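PDB 3EGO: 2-dehydropantoate 2-reductase from Bacillus subtilis, which probably catalyses the NADPH-dependent reduction of ketopantoate to pantoic acid, the second step in making pantoate for pantothenate biosynthesis. Local coordinates for residues S145-A150 / T172-L177; T93-L98 / V113-Y118; M102-D107 / R176-K181. All coordinates share one frame; numbering follows the deposited sequence.

Contact 1 of 3, residues S145-A150 / T172-L177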
ATOM      1  N   SER A 145     -32.531  -9.250  -9.738  1.00 24.07           N
ATOM      2  CA  SER A 145     -32.908 -10.670  -9.683  1.00 26.16           C
ATOM      3  C   SER A 145     -33.648 -10.894  -8.394  1.00 25.87           C
ATOM      4  O   SER A 145     -33.484 -10.101  -7.459  1.00 27.55           O
ATOM      5  CB  SER A 145     -31.661 -11.534  -9.647  1.00 27.45           C
ATOM      6  OG  SER A 145     -30.835 -11.269 -10.763  1.00 34.98           O
ATOM      7  N   ALA A 146     -34.445 -11.966  -8.300  1.00 27.16           N
ATOM      8  CA  ALA A 146     -35.003 -12.402  -7.019  1.00 26.17           C
ATOM      9  C   ALA A 146     -33.954 -13.084  -6.133  1.00 25.34           C
ATOM     10  O   ALA A 146     -33.150 -13.891  -6.598  1.00 29.60           O
ATOM     11  CB  ALA A 146     -36.225 -13.432  -7.243  1.00 30.91           C
ATOM     12  N   PHE A 147     -33.964 -12.790  -4.853  1.00 28.64           N
ATOM     13  CA  PHE A 147     -33.015 -13.471  -3.969  1.00 32.76           C
ATOM     14  C   PHE A 147     -33.825 -14.505  -3.186  1.00 33.48           C
ATOM     15  O   PHE A 147     -34.916 -14.232  -2.684  1.00 35.55           O
ATOM     16  CB  PHE A 147     -32.290 -12.486  -3.045  1.00 31.56           C
ATOM     17  CG  PHE A 147     -31.271 -13.114  -2.120  1.00 35.27           C
ATOM     18  CD1 PHE A 147     -29.971 -13.368  -2.539  1.00 35.48           C
ATOM     19  CD2 PHE A 147     -31.606 -13.419  -0.815  1.00 34.12           C
ATOM     20  CE1 PHE A 147     -29.021 -13.925  -1.650  1.00 34.75           C
ATOM     21  CE2 PHE A 147     -30.664 -13.987   0.052  1.00 39.41           C
ATOM     22  CZ  PHE A 147     -29.382 -14.238  -0.372  1.00 34.12           C
ATOM     23  N   ASP A 148     -33.265 -15.694  -3.097  1.00 38.88           N
ATOM     24  CA  ASP A 148     -33.912 -16.780  -2.410  1.00 41.18           C
ATOM     25  C   ASP A 148     -35.244 -17.017  -3.119  1.00 40.77           C
ATOM     26  O   ASP A 148     -35.278 -17.115  -4.339  1.00 38.75           O
ATOM     27  CB  ASP A 148     -34.102 -16.437  -0.938  1.00 42.57           C
ATOM     28  CG  ASP A 148     -34.211 -17.677  -0.068  1.00 52.08           C
ATOM     29  OD1 ASP A 148     -33.848 -18.771  -0.557  1.00 54.02           O
ATOM     30  OD2 ASP A 148     -34.665 -17.561   1.092  1.00 54.53           O
ATOM     31  N   ASP A 149     -36.332 -17.056  -2.363  1.00 40.60           N
ATOM     32  CA  ASP A 149     -37.598 -17.495  -2.926  1.00 43.61           C
ATOM     33  C   ASP A 149     -38.556 -16.345  -3.217  1.00 44.05           C
ATOM     34  O   ASP A 149     -39.777 -16.505  -3.110  1.00 43.86           O
ATOM     35  CB  ASP A 149     -38.270 -18.476  -1.964  1.00 45.33           C
ATOM     36  N   ALA A 150     -38.021 -15.179  -3.562  1.00 41.19           N
ATOM     37  CA  ALA A 150     -38.903 -14.067  -3.859  1.00 35.98           C
ATOM     38  C   ALA A 150     -39.487 -14.180  -5.265  1.00 32.41           C
ATOM     39  O   ALA A 150     -38.819 -14.604  -6.217  1.00 29.75           O
ATOM     40  CB  ALA A 150     -38.203 -12.697  -3.632  1.00 35.75           C
ATOM     41  N   THR A 172     -32.350 -13.766 -14.385  1.00 31.37           N
ATOM     42  CA  THR A 172     -32.848 -14.871 -13.556  1.00 30.65           C
ATOM     43  C   THR A 172     -31.865 -15.349 -12.489  1.00 33.22           C
ATOM     44  O   THR A 172     -32.276 -15.858 -11.453  1.00 34.36           O
ATOM     45  CB  THR A 172     -33.261 -16.079 -14.406  1.00 34.65           C
ATOM     46  OG1 THR A 172     -32.177 -16.390 -15.291  1.00 38.38           O
ATOM     47  CG2 THR A 172     -34.494 -15.738 -15.213  1.00 32.49           C
ATOM     48  N   ASP A 173     -30.574 -15.157 -12.716  1.00 31.74           N
ATOM     49  CA  ASP A 173     -29.560 -15.684 -11.779  1.00 32.90           C
ATOM     50  C   ASP A 173     -28.852 -14.575 -10.977  1.00 30.04           C
ATOM     51  O   ASP A 173     -27.934 -13.923 -11.485  1.00 31.55           O
ATOM     52  CB  ASP A 173     -28.520 -16.459 -12.553  1.00 33.51           C
ATOM     53  CG  ASP A 173     -27.462 -17.085 -11.637  1.00 41.04           C
ATOM     54  OD1 ASP A 173     -27.654 -17.136 -10.393  1.00 39.88           O
ATOM     55  OD2 ASP A 173     -26.446 -17.540 -12.187  1.00 47.81           O
ATOM     56  N   TRP A 174     -29.276 -14.403  -9.743  1.00 30.63           N
ATOM     57  CA  TRP A 174     -28.765 -13.341  -8.871  1.00 33.13           C
ATOM     58  C   TRP A 174     -27.260 -13.553  -8.666  1.00 34.52           C
ATOM     59  O   TRP A 174     -26.473 -12.596  -8.656  1.00 32.79           O
ATOM     60  CB  TRP A 174     -29.543 -13.301  -7.531  1.00 33.89           C
ATOM     61  CG  TRP A 174     -29.175 -14.356  -6.518  1.00 38.38           C
ATOM     62  CD1 TRP A 174     -29.879 -15.487  -6.218  1.00 40.72           C
ATOM     63  CD2 TRP A 174     -28.023 -14.359  -5.644  1.00 38.00           C
ATOM     64  NE1 TRP A 174     -29.230 -16.205  -5.231  1.00 40.03           N
ATOM     65  CE2 TRP A 174     -28.085 -15.541  -4.873  1.00 43.74           C
ATOM     66  CE3 TRP A 174     -26.939 -13.490  -5.464  1.00 34.16           C
ATOM     67  CZ2 TRP A 174     -27.106 -15.870  -3.913  1.00 39.95           C
ATOM     68  CZ3 TRP A 174     -25.971 -13.814  -4.530  1.00 35.24           C
ATOM     69  CH2 TRP A 174     -26.069 -14.997  -3.755  1.00 37.11           C
ATOM     70  N   TYR A 175     -26.837 -14.815  -8.575  1.00 33.25           N
ATOM     71  CA  TYR A 175     -25.449 -15.059  -8.199  1.00 32.91           C
ATOM     72  C   TYR A 175     -24.517 -14.737  -9.343  1.00 32.02           C
ATOM     73  O   TYR A 175     -23.475 -14.097  -9.164  1.00 32.97           O
ATOM     74  CB  TYR A 175     -25.255 -16.490  -7.685  1.00 36.53           C
ATOM     75  CG  TYR A 175     -23.828 -16.753  -7.248  1.00 36.50           C
ATOM     76  CD1 TYR A 175     -23.405 -16.447  -5.956  1.00 39.50           C
ATOM     77  CD2 TYR A 175     -22.905 -17.292  -8.131  1.00 38.39           C
ATOM     78  CE1 TYR A 175     -22.084 -16.686  -5.563  1.00 37.97           C
ATOM     79  CE2 TYR A 175     -21.589 -17.541  -7.740  1.00 33.21           C
ATOM     80  CZ  TYR A 175     -21.197 -17.237  -6.466  1.00 34.39           C
ATOM     81  OH  TYR A 175     -19.891 -17.485  -6.096  1.00 38.01           O
ATOM     82  N   ARG A 176     -24.903 -15.123 -10.551  1.00 29.53           N
ATOM     83  CA  ARG A 176     -24.141 -14.746 -11.718  1.00 27.60           C
ATOM     84  C   ARG A 176     -24.097 -13.226 -11.924  1.00 27.54           C
ATOM     85  O   ARG A 176     -23.050 -12.635 -12.313  1.00 29.70           O
ATOM     86  CB  ARG A 176     -24.762 -15.399 -12.960  1.00 28.57           C
ATOM     87  CG  ARG A 176     -23.982 -15.088 -14.215  1.00 36.83           C
ATOM     88  CD  ARG A 176     -24.539 -15.854 -15.418  1.00 56.06           C
ATOM     89  NE  ARG A 176     -24.563 -17.296 -15.172  1.00 65.05           N
ATOM     90  CZ  ARG A 176     -25.147 -18.186 -15.969  1.00 70.62           C
ATOM     91  NH1 ARG A 176     -25.773 -17.785 -17.072  1.00 69.28           N
ATOM     92  NH2 ARG A 176     -25.114 -19.478 -15.656  1.00 71.35           N
ATOM     93  N   LEU A 177     -25.247 -12.593 -11.710  1.00 27.51           N
ATOM     94  CA  LEU A 177     -25.336 -11.131 -11.886  1.00 27.75           C
ATOM     95  C   LEU A 177     -24.281 -10.393 -11.012  1.00 24.51           C
ATOM     96  O   LEU A 177     -23.449  -9.604 -11.506  1.00 24.87           O
ATOM     97  CB  LEU A 177     -26.769 -10.670 -11.538  1.00 24.44           C
ATOM     98  CG  LEU A 177     -26.973  -9.160 -11.773  1.00 26.99           C
ATOM     99  CD1 LEU A 177     -26.535  -8.714 -13.168  1.00 19.02           C
ATOM    100  CD2 LEU A 177     -28.415  -8.809 -11.508  1.00 29.14           C
TER
HETATM  101  O   HOH W   1     -32.337 -15.388  -8.830  1.00 37.90           O
HETATM  102  O   HOH W   2     -31.015 -17.422  -3.343  1.00 50.60           O
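Phe147 turns the edge of its ring toward a face of the Trp174 indole, a T-shaped pair at the junction where the end of strand 142-146 of the Rossmann-type NADP-binding domain meets the first turn of helix 174-195, which leads into the C-terminal helical domain. The ring centroids, Phe147 and the six-membered ring of Trp174, are 4.9 Å apart with planes inclined at 59°. Phe147 CE1 comes to 3.5 Å from Trp174 CZ2, while CD1 sits over the middle of the indole; Tyr175 CB covers the opposite face. The Trp174 torsion places CG between the backbone N and the carbonyl carbon (chi1 78°), which swings the indole back over the strand end and against Phe147. Packing is equally close at Ser145, whose CB lies 3.5 Å from Trp174 CB, and whose OG hydrogen-bonds to Glu171 O while resting against Leu177 CD2. Ile105 of helix 103-109 adds a further apolar wall to the indole.

The other side is looser and wet. From Phe147 to Ala150 the chain makes a type II' turn, with Asp148 exposed, and water bridges the segments. One water donates to both backbone oxygens, Ala146 O and Thr172 O; a second accepts from the backbone at Asp148 N, at 2.8 Å, and, weakly, from the indole Trp174 NE1.

Contact 2 of 3, residues T93-L98 / V113-Y118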
ATOM      1  N   THR A  93     -42.516  -6.306   3.048  1.00 41.05           N
ATOM      2  CA  THR A  93     -42.653  -5.669   1.744  1.00 39.00           C
ATOM      3  C   THR A  93     -41.548  -6.145   0.821  1.00 36.29           C
ATOM      4  O   THR A  93     -40.847  -7.124   1.122  1.00 37.43           O
ATOM      5  CB  THR A  93     -42.652  -4.124   1.848  1.00 41.05           C
ATOM      6  OG1 THR A  93     -42.978  -3.556   0.575  1.00 39.55           O
ATOM      7  CG2 THR A  93     -41.278  -3.605   2.321  1.00 39.83           C
ATOM      8  N   ASN A  94     -41.421  -5.473  -0.314  1.00 31.95           N
ATOM      9  CA  ASN A  94     -40.369  -5.757  -1.284  1.00 30.28           C
ATOM     10  C   ASN A  94     -39.176  -4.876  -0.929  1.00 30.75           C
ATOM     11  O   ASN A  94     -39.358  -3.681  -0.714  1.00 29.12           O
ATOM     12  CB  ASN A  94     -40.852  -5.376  -2.680  1.00 29.07           C
ATOM     13  CG  ASN A  94     -42.145  -6.105  -3.081  1.00 31.66           C
ATOM     14  OD1 ASN A  94     -42.266  -7.305  -2.857  1.00 34.34           O
ATOM     15  ND2 ASN A  94     -43.097  -5.379  -3.698  1.00 29.29           N
ATOM     16  N   ILE A  95     -37.980  -5.459  -0.890  1.00 31.03           N
ATOM     17  CA  ILE A  95     -36.763  -4.685  -0.671  1.00 30.45           C
ATOM     18  C   ILE A  95     -35.817  -5.039  -1.759  1.00 29.65           C
ATOM     19  O   ILE A  95     -35.523  -6.227  -1.949  1.00 27.87           O
ATOM     20  CB  ILE A  95     -36.040  -5.058   0.615  1.00 30.29           C
ATOM     21  CG1 ILE A  95     -37.020  -5.243   1.766  1.00 30.20           C
ATOM     22  CG2 ILE A  95     -34.970  -3.976   0.959  1.00 26.19           C
ATOM     23  CD1 ILE A  95     -37.665  -3.991   2.262  1.00 35.54           C
ATOM     24  N   LEU A  96     -35.334  -4.014  -2.475  1.00 27.22           N
ATOM     25  CA  LEU A  96     -34.325  -4.213  -3.517  1.00 22.45           C
ATOM     26  C   LEU A  96     -32.972  -3.684  -3.050  1.00 26.53           C
ATOM     27  O   LEU A  96     -32.838  -2.507  -2.850  1.00 22.41           O
ATOM     28  CB  LEU A  96     -34.724  -3.503  -4.826  1.00 23.29           C
ATOM     29  CG  LEU A  96     -33.726  -3.567  -5.991  1.00 24.84           C
ATOM     30  CD1 LEU A  96     -33.406  -5.025  -6.373  1.00 19.69           C
ATOM     31  CD2 LEU A  96     -34.257  -2.755  -7.234  1.00 26.31           C
ATOM     32  N   PHE A  97     -31.977  -4.555  -2.851  1.00 27.04           N
ATOM     33  CA  PHE A  97     -30.635  -4.102  -2.422  1.00 26.15           C
ATOM     34  C   PHE A  97     -29.735  -3.787  -3.597  1.00 25.42           C
ATOM     35  O   PHE A  97     -29.510  -4.649  -4.442  1.00 23.73           O
ATOM     36  CB  PHE A  97     -29.981  -5.196  -1.572  1.00 26.28           C
ATOM     37  CG  PHE A  97     -30.602  -5.351  -0.240  1.00 27.65           C
ATOM     38  CD1 PHE A  97     -30.142  -4.600   0.835  1.00 31.74           C
ATOM     39  CD2 PHE A  97     -31.674  -6.225  -0.046  1.00 36.17           C
ATOM     40  CE1 PHE A  97     -30.736  -4.715   2.099  1.00 31.41           C
ATOM     41  CE2 PHE A  97     -32.271  -6.365   1.206  1.00 33.92           C
ATOM     42  CZ  PHE A  97     -31.813  -5.600   2.285  1.00 37.13           C
ATOM     43  N   LEU A  98     -29.211  -2.563  -3.672  1.00 19.33           N
ATOM     44  CA  LEU A  98     -28.401  -2.203  -4.807  1.00 24.20           C
ATOM     45  C   LEU A  98     -26.962  -1.887  -4.412  1.00 28.98           C
ATOM     46  O   LEU A  98     -26.223  -1.301  -5.203  1.00 34.94           O
ATOM     47  CB  LEU A  98     -29.014  -1.008  -5.555  1.00 24.59           C
ATOM     48  CG  LEU A  98     -30.328  -1.251  -6.279  1.00 25.55           C
ATOM     49  CD1 LEU A  98     -30.698   0.041  -6.987  1.00 27.78           C
ATOM     50  CD2 LEU A  98     -30.161  -2.397  -7.297  1.00 23.62           C
ATOM     51  N   VAL A 113     -37.020 -12.974   7.780  1.00 59.02           N
ATOM     52  CA  VAL A 113     -38.018 -11.911   7.682  1.00 56.31           C
ATOM     53  C   VAL A 113     -39.114 -12.304   6.706  1.00 54.23           C
ATOM     54  O   VAL A 113     -38.964 -13.256   5.927  1.00 53.63           O
ATOM     55  CB  VAL A 113     -37.402 -10.554   7.232  1.00 56.90           C
ATOM     56  CG1 VAL A 113     -36.573  -9.943   8.361  1.00 57.08           C
ATOM     57  CG2 VAL A 113     -36.575 -10.725   5.959  1.00 54.99           C
ATOM     58  N   GLY A 114     -40.227 -11.588   6.752  1.00 51.12           N
ATOM     59  CA  GLY A 114     -41.294 -11.859   5.796  1.00 50.72           C
ATOM     60  C   GLY A 114     -41.184 -11.004   4.550  1.00 48.46           C
ATOM     61  O   GLY A 114     -42.143 -10.873   3.780  1.00 49.64           O
ATOM     62  N   HIS A 115     -40.014 -10.403   4.355  1.00 44.26           N
ATOM     63  CA  HIS A 115     -39.807  -9.498   3.229  1.00 40.78           C
ATOM     64  C   HIS A 115     -39.522 -10.291   1.965  1.00 38.17           C
ATOM     65  O   HIS A 115     -38.966 -11.396   2.027  1.00 37.86           O
ATOM     66  CB  HIS A 115     -38.626  -8.576   3.530  1.00 38.09           C
ATOM     67  CG  HIS A 115     -38.934  -7.486   4.511  1.00 35.12           C
ATOM     68  ND1 HIS A 115     -40.069  -6.708   4.431  1.00 36.43           N
ATOM     69  CD2 HIS A 115     -38.231  -7.021   5.570  1.00 31.09           C
ATOM     70  CE1 HIS A 115     -40.053  -5.814   5.405  1.00 38.87           C
ATOM     71  NE2 HIS A 115     -38.949  -5.988   6.113  1.00 31.02           N
ATOM     72  N   SER A 116     -39.921  -9.754   0.814  1.00 36.76           N
ATOM     73  CA  SER A 116     -39.463 -10.296  -0.464  1.00 36.50           C
ATOM     74  C   SER A 116     -38.173  -9.593  -0.833  1.00 34.88           C
ATOM     75  O   SER A 116     -38.169  -8.388  -1.037  1.00 33.10           O
ATOM     76  CB  SER A 116     -40.482 -10.049  -1.581  1.00 36.38           C
ATOM     77  OG  SER A 116     -41.743 -10.660  -1.311  1.00 41.11           O
ATOM     78  N   ILE A 117     -37.101 -10.353  -0.989  1.00 34.94           N
ATOM     79  CA  ILE A 117     -35.787  -9.778  -1.194  1.00 32.10           C
ATOM     80  C   ILE A 117     -35.324  -9.903  -2.615  1.00 32.04           C
ATOM     81  O   ILE A 117     -35.325 -10.997  -3.191  1.00 29.89           O
ATOM     82  CB  ILE A 117     -34.744 -10.421  -0.300  1.00 32.44           C
ATOM     83  CG1 ILE A 117     -35.215 -10.412   1.153  1.00 31.64           C
ATOM     84  CG2 ILE A 117     -33.383  -9.676  -0.440  1.00 33.50           C
ATOM     85  CD1 ILE A 117     -35.540  -9.027   1.686  1.00 34.74           C
ATOM     86  N   TYR A 118     -34.896  -8.758  -3.151  1.00 28.98           N
ATOM     87  CA  TYR A 118     -34.339  -8.649  -4.474  1.00 25.57           C
ATOM     88  C   TYR A 118     -32.974  -7.996  -4.359  1.00 25.38           C
ATOM     89  O   TYR A 118     -32.711  -7.196  -3.446  1.00 26.95           O
ATOM     90  CB  TYR A 118     -35.267  -7.828  -5.388  1.00 25.53           C
ATOM     91  CG  TYR A 118     -36.678  -8.397  -5.367  1.00 26.68           C
ATOM     92  CD1 TYR A 118     -37.038  -9.477  -6.188  1.00 29.51           C
ATOM     93  CD2 TYR A 118     -37.620  -7.907  -4.480  1.00 30.99           C
ATOM     94  CE1 TYR A 118     -38.333 -10.024  -6.121  1.00 28.24           C
ATOM     95  CE2 TYR A 118     -38.905  -8.440  -4.408  1.00 31.89           C
ATOM     96  CZ  TYR A 118     -39.258  -9.496  -5.232  1.00 31.09           C
ATOM     97  OH  TYR A 118     -40.542 -10.001  -5.122  1.00 31.32           O
TER
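The imidazole of His115 carries Ile95 CD1 over the centre of one face, a CH-pi contact 4.2 Å from the ring centroid, and receives Thr93 N at its edge. Thr93 N donates to His115 ND1 at 2.8 Å and lies practically in the ring plane; at the far end of the ring, NE2 bonds to Leu87 O. With CG anti to the carbonyl carbon (chi1 -75°), the ring is swung toward Thr93, just ahead of the neighbouring strand. Were this imidazole cut back to the methyl of an alanine, Thr93 N is likely to lose its acceptor and Ile95 CD1 the flat face it rests on. The Tyr118 ring has Asn94 OD1 at its edge, in plane, while that oxygen's hydrogen bond goes to Arg154, and the phenol OH reaches Glu151 O. Phe97 likewise presents an edge, to Ile117 CG2.

Between these side chains runs the parallel pairing of a beta-alpha-beta crossover, strand 94-97 to strand 116-128 by way of helix 103-109, in the Rossmann-type domain. Ser116 N bonds to Thr93 O, Ile95 N to Ser116 O at 2.9 Å, Tyr118 N to Ile95 O, and Phe97 N to Tyr118 O at 2.8 Å. Asn94, Leu96, Ser116 and Tyr118 share one face of the sheet, where Leu96 CD1 presses on Tyr118 CB at 3.5 Å. On the other, Ile95 and Ile117 run alongside each other in the same direction, with Ile95 CG1 4.1 Å from Ile117 CD1, and Leu108 of the crossover helix packs on Ile117 and Phe97.

Contact 3 of 3, residues M102-D107 / R176-K181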
ATOM      1  N   MET A 102     -20.484  -7.655  -2.157  1.00 34.31           N
ATOM      2  CA  MET A 102     -21.344  -8.797  -1.844  1.00 33.54           C
ATOM      3  C   MET A 102     -21.365  -9.121  -0.356  1.00 34.54           C
ATOM      4  O   MET A 102     -21.938 -10.125   0.028  1.00 36.14           O
ATOM      5  CB  MET A 102     -20.942 -10.042  -2.671  1.00 32.55           C
ATOM      6  CG  MET A 102     -21.376 -10.006  -4.178  1.00 30.33           C
ATOM      7  SD  MET A 102     -20.895 -11.412  -5.251  1.00 22.32           S
ATOM      8  CE  MET A 102     -22.161 -12.557  -4.676  1.00 28.09           C
ATOM      9  N   GLY A 103     -20.787  -8.255   0.487  1.00 36.54           N
ATOM     10  CA  GLY A 103     -20.813  -8.451   1.946  1.00 32.97           C
ATOM     11  C   GLY A 103     -22.230  -8.534   2.501  1.00 37.80           C
ATOM     12  O   GLY A 103     -22.477  -9.194   3.523  1.00 39.20           O
ATOM     13  N   HIS A 104     -23.181  -7.885   1.827  1.00 33.68           N
ATOM     14  CA  HIS A 104     -24.578  -7.921   2.291  1.00 34.04           C
ATOM     15  C   HIS A 104     -25.205  -9.279   2.050  1.00 34.07           C
ATOM     16  O   HIS A 104     -26.181  -9.650   2.709  1.00 35.72           O
ATOM     17  CB  HIS A 104     -25.441  -6.821   1.653  1.00 31.52           C
ATOM     18  CG  HIS A 104     -25.537  -6.896   0.158  1.00 32.94           C
ATOM     19  ND1 HIS A 104     -24.429  -6.842  -0.662  1.00 28.74           N
ATOM     20  CD2 HIS A 104     -26.609  -6.948  -0.666  1.00 24.90           C
ATOM     21  CE1 HIS A 104     -24.811  -6.888  -1.925  1.00 32.79           C
ATOM     22  NE2 HIS A 104     -26.131  -6.947  -1.956  1.00 30.08           N
ATOM     23  N   ILE A 105     -24.633 -10.007   1.106  1.00 36.66           N
ATOM     24  CA  ILE A 105     -25.138 -11.326   0.727  1.00 38.76           C
ATOM     25  C   ILE A 105     -25.017 -12.289   1.907  1.00 40.40           C
ATOM     26  O   ILE A 105     -25.908 -13.091   2.139  1.00 40.74           O
ATOM     27  CB  ILE A 105     -24.394 -11.865  -0.502  1.00 37.12           C
ATOM     28  CG1 ILE A 105     -24.682 -10.979  -1.723  1.00 39.64           C
ATOM     29  CG2 ILE A 105     -24.771 -13.305  -0.760  1.00 40.89           C
ATOM     30  CD1 ILE A 105     -26.194 -10.814  -2.028  1.00 26.18           C
ATOM     31  N   HIS A 106     -23.940 -12.174   2.686  1.00 43.94           N
ATOM     32  CA  HIS A 106     -23.827 -12.959   3.926  1.00 45.39           C
ATOM     33  C   HIS A 106     -24.893 -12.557   4.972  1.00 48.07           C
ATOM     34  O   HIS A 106     -25.462 -13.413   5.654  1.00 48.44           O
ATOM     35  CB  HIS A 106     -22.393 -12.914   4.490  1.00 45.54           C
ATOM     36  CG  HIS A 106     -21.383 -13.628   3.642  1.00 43.50           C
ATOM     37  ND1 HIS A 106     -20.108 -13.148   3.437  1.00 49.12           N
ATOM     38  CD2 HIS A 106     -21.465 -14.782   2.935  1.00 45.33           C
ATOM     39  CE1 HIS A 106     -19.444 -13.977   2.646  1.00 47.28           C
ATOM     40  NE2 HIS A 106     -20.247 -14.976   2.323  1.00 47.91           N
ATOM     41  N   ASP A 107     -25.193 -11.266   5.072  1.00 49.27           N
ATOM     42  CA  ASP A 107     -26.251 -10.795   5.970  1.00 51.16           C
ATOM     43  C   ASP A 107     -27.639 -11.285   5.547  1.00 51.21           C
ATOM     44  O   ASP A 107     -28.458 -11.673   6.381  1.00 48.97           O
ATOM     45  CB  ASP A 107     -26.250  -9.261   6.049  1.00 52.98           C
ATOM     46  CG  ASP A 107     -24.837  -8.666   6.058  1.00 58.53           C
ATOM     47  OD1 ASP A 107     -23.845  -9.437   6.096  1.00 60.07           O
ATOM     48  OD2 ASP A 107     -24.720  -7.419   6.011  1.00 61.31           O
ATOM     49  N   ARG A 176     -24.903 -15.123 -10.551  1.00 29.53           N
ATOM     50  CA  ARG A 176     -24.141 -14.746 -11.718  1.00 27.60           C
ATOM     51  C   ARG A 176     -24.097 -13.226 -11.924  1.00 27.54           C
ATOM     52  O   ARG A 176     -23.050 -12.635 -12.313  1.00 29.70           O
ATOM     53  CB  ARG A 176     -24.762 -15.399 -12.960  1.00 28.57           C
ATOM     54  CG  ARG A 176     -23.982 -15.088 -14.215  1.00 36.83           C
ATOM     55  CD  ARG A 176     -24.539 -15.854 -15.418  1.00 56.06           C
ATOM     56  NE  ARG A 176     -24.563 -17.296 -15.172  1.00 65.05           N
ATOM     57  CZ  ARG A 176     -25.147 -18.186 -15.969  1.00 70.62           C
ATOM     58  NH1 ARG A 176     -25.773 -17.785 -17.072  1.00 69.28           N
ATOM     59  NH2 ARG A 176     -25.114 -19.478 -15.656  1.00 71.35           N
ATOM     60  N   LEU A 177     -25.247 -12.593 -11.710  1.00 27.51           N
ATOM     61  CA  LEU A 177     -25.336 -11.131 -11.886  1.00 27.75           C
ATOM     62  C   LEU A 177     -24.281 -10.393 -11.012  1.00 24.51           C
ATOM     63  O   LEU A 177     -23.449  -9.604 -11.506  1.00 24.87           O
ATOM     64  CB  LEU A 177     -26.769 -10.670 -11.538  1.00 24.44           C
ATOM     65  CG  LEU A 177     -26.973  -9.160 -11.773  1.00 26.99           C
ATOM     66  CD1 LEU A 177     -26.535  -8.714 -13.168  1.00 19.02           C
ATOM     67  CD2 LEU A 177     -28.415  -8.809 -11.508  1.00 29.14           C
ATOM     68  N   LEU A 178     -24.342 -10.660  -9.730  1.00 25.47           N
ATOM     69  CA  LEU A 178     -23.496  -9.979  -8.715  1.00 28.41           C
ATOM     70  C   LEU A 178     -22.020 -10.321  -8.801  1.00 28.92           C
ATOM     71  O   LEU A 178     -21.144  -9.448  -8.678  1.00 28.10           O
ATOM     72  CB  LEU A 178     -24.013 -10.251  -7.292  1.00 27.59           C
ATOM     73  CG  LEU A 178     -25.446  -9.861  -6.877  1.00 33.34           C
ATOM     74  CD1 LEU A 178     -25.585  -9.482  -5.419  1.00 27.58           C
ATOM     75  CD2 LEU A 178     -26.023  -8.786  -7.719  1.00 33.08           C
ATOM     76  N   THR A 179     -21.726 -11.605  -9.003  1.00 28.59           N
ATOM     77  CA  THR A 179     -20.331 -12.029  -9.031  1.00 27.91           C
ATOM     78  C   THR A 179     -19.732 -11.481 -10.272  1.00 25.83           C
ATOM     79  O   THR A 179     -18.563 -11.206 -10.318  1.00 28.07           O
ATOM     80  CB  THR A 179     -20.153 -13.583  -9.073  1.00 26.33           C
ATOM     81  OG1 THR A 179     -20.835 -14.120 -10.227  1.00 28.79           O
ATOM     82  CG2 THR A 179     -20.663 -14.196  -7.808  1.00 24.99           C
ATOM     83  N   GLY A 180     -20.542 -11.300 -11.301  1.00 26.72           N
ATOM     84  CA  GLY A 180     -19.992 -10.840 -12.566  1.00 26.75           C
ATOM     85  C   GLY A 180     -19.471  -9.425 -12.462  1.00 28.86           C
ATOM     86  O   GLY A 180     -18.575  -9.009 -13.195  1.00 31.45           O
ATOM     87  N   LYS A 181     -20.058  -8.655 -11.563  1.00 28.11           N
ATOM     88  CA  LYS A 181     -19.573  -7.293 -11.323  1.00 29.96           C
ATOM     89  C   LYS A 181     -18.460  -7.333 -10.254  1.00 28.85           C
ATOM     90  O   LYS A 181     -17.491  -6.587 -10.327  1.00 28.81           O
ATOM     91  CB  LYS A 181     -20.743  -6.411 -10.876  1.00 29.94           C
ATOM     92  CG  LYS A 181     -20.361  -4.955 -10.487  1.00 38.44           C
ATOM     93  CD  LYS A 181     -21.616  -4.077 -10.259  1.00 33.59           C
ATOM     94  CE  LYS A 181     -21.316  -2.931  -9.286  1.00 49.77           C
ATOM     95  NZ  LYS A 181     -20.047  -2.233  -9.659  1.00 52.36           N
TER
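Helix 103-109, the crossover helix of the NADP-binding domain, here meets helix 174-195, the long helix that carries Lys181, the probable proton donor. Met102, just ahead of the first helix, and Leu178 carry most of the contact. The thioether lies against the backbone and side chains of the second helix: Met102 SD is 3.9 Å from Leu178 CB and 3.8 Å from Thr179 CG2, and the terminal CE touches the same two carbons. The chain runs extended through CG and then bends at the sulfur (chi3 78°), which turns the methyl along the surface of the helix.

Leu178 points back toward helix 103-109. Leu178 CD1 meets Ile105 CD1 at 3.7 Å, and the two side chains approach at a slant; the same Leu178 methyl stands 4.3 Å from His104 NE2, a looser contact. Ile105 CD1 in turn lies over one face of the His104 ring, toward its rim. The interface thus joins the two domains that make up a ketopantoate reductase by van der Waals contacts, mostly apolar, with all five touching residues buried. Thr179 offers its CG2 methyl, and its backbone N, to Met102, while its OG1 is hydrogen-bonded to Tyr175 O one turn earlier in its own helix. Val119 and Ile121 of strand 116-128 also pack against Leu178. One turn farther along the helix, Lys181 takes no part in these contacts; its NZ is hydrogen-bonded to Asn185 OD1, a residue that probably binds substrate.

Overall arrangement
From the N terminus, contact 2 is the first to close, tying strand 94-97 to the start of strand 116-128 around a short loop that contains helix 103-109. Contact 3 begins inside that loop, at 102-107, and ends far beyond it on helix 174-195, so the two cross. Contact 1 opens after contact 2 has closed, linking the end of strand 142-146 to the beginning of the same helix; its loop falls within the span of contact 3, and their second segments overlap at 176-177. Together they tie strands 94-97, 116-128 and 142-146 of the sheet to the crossover helix and the first C-terminal-domain helix. Phe147 N probably bonds to Ile117 O, joining contacts 1 and 2.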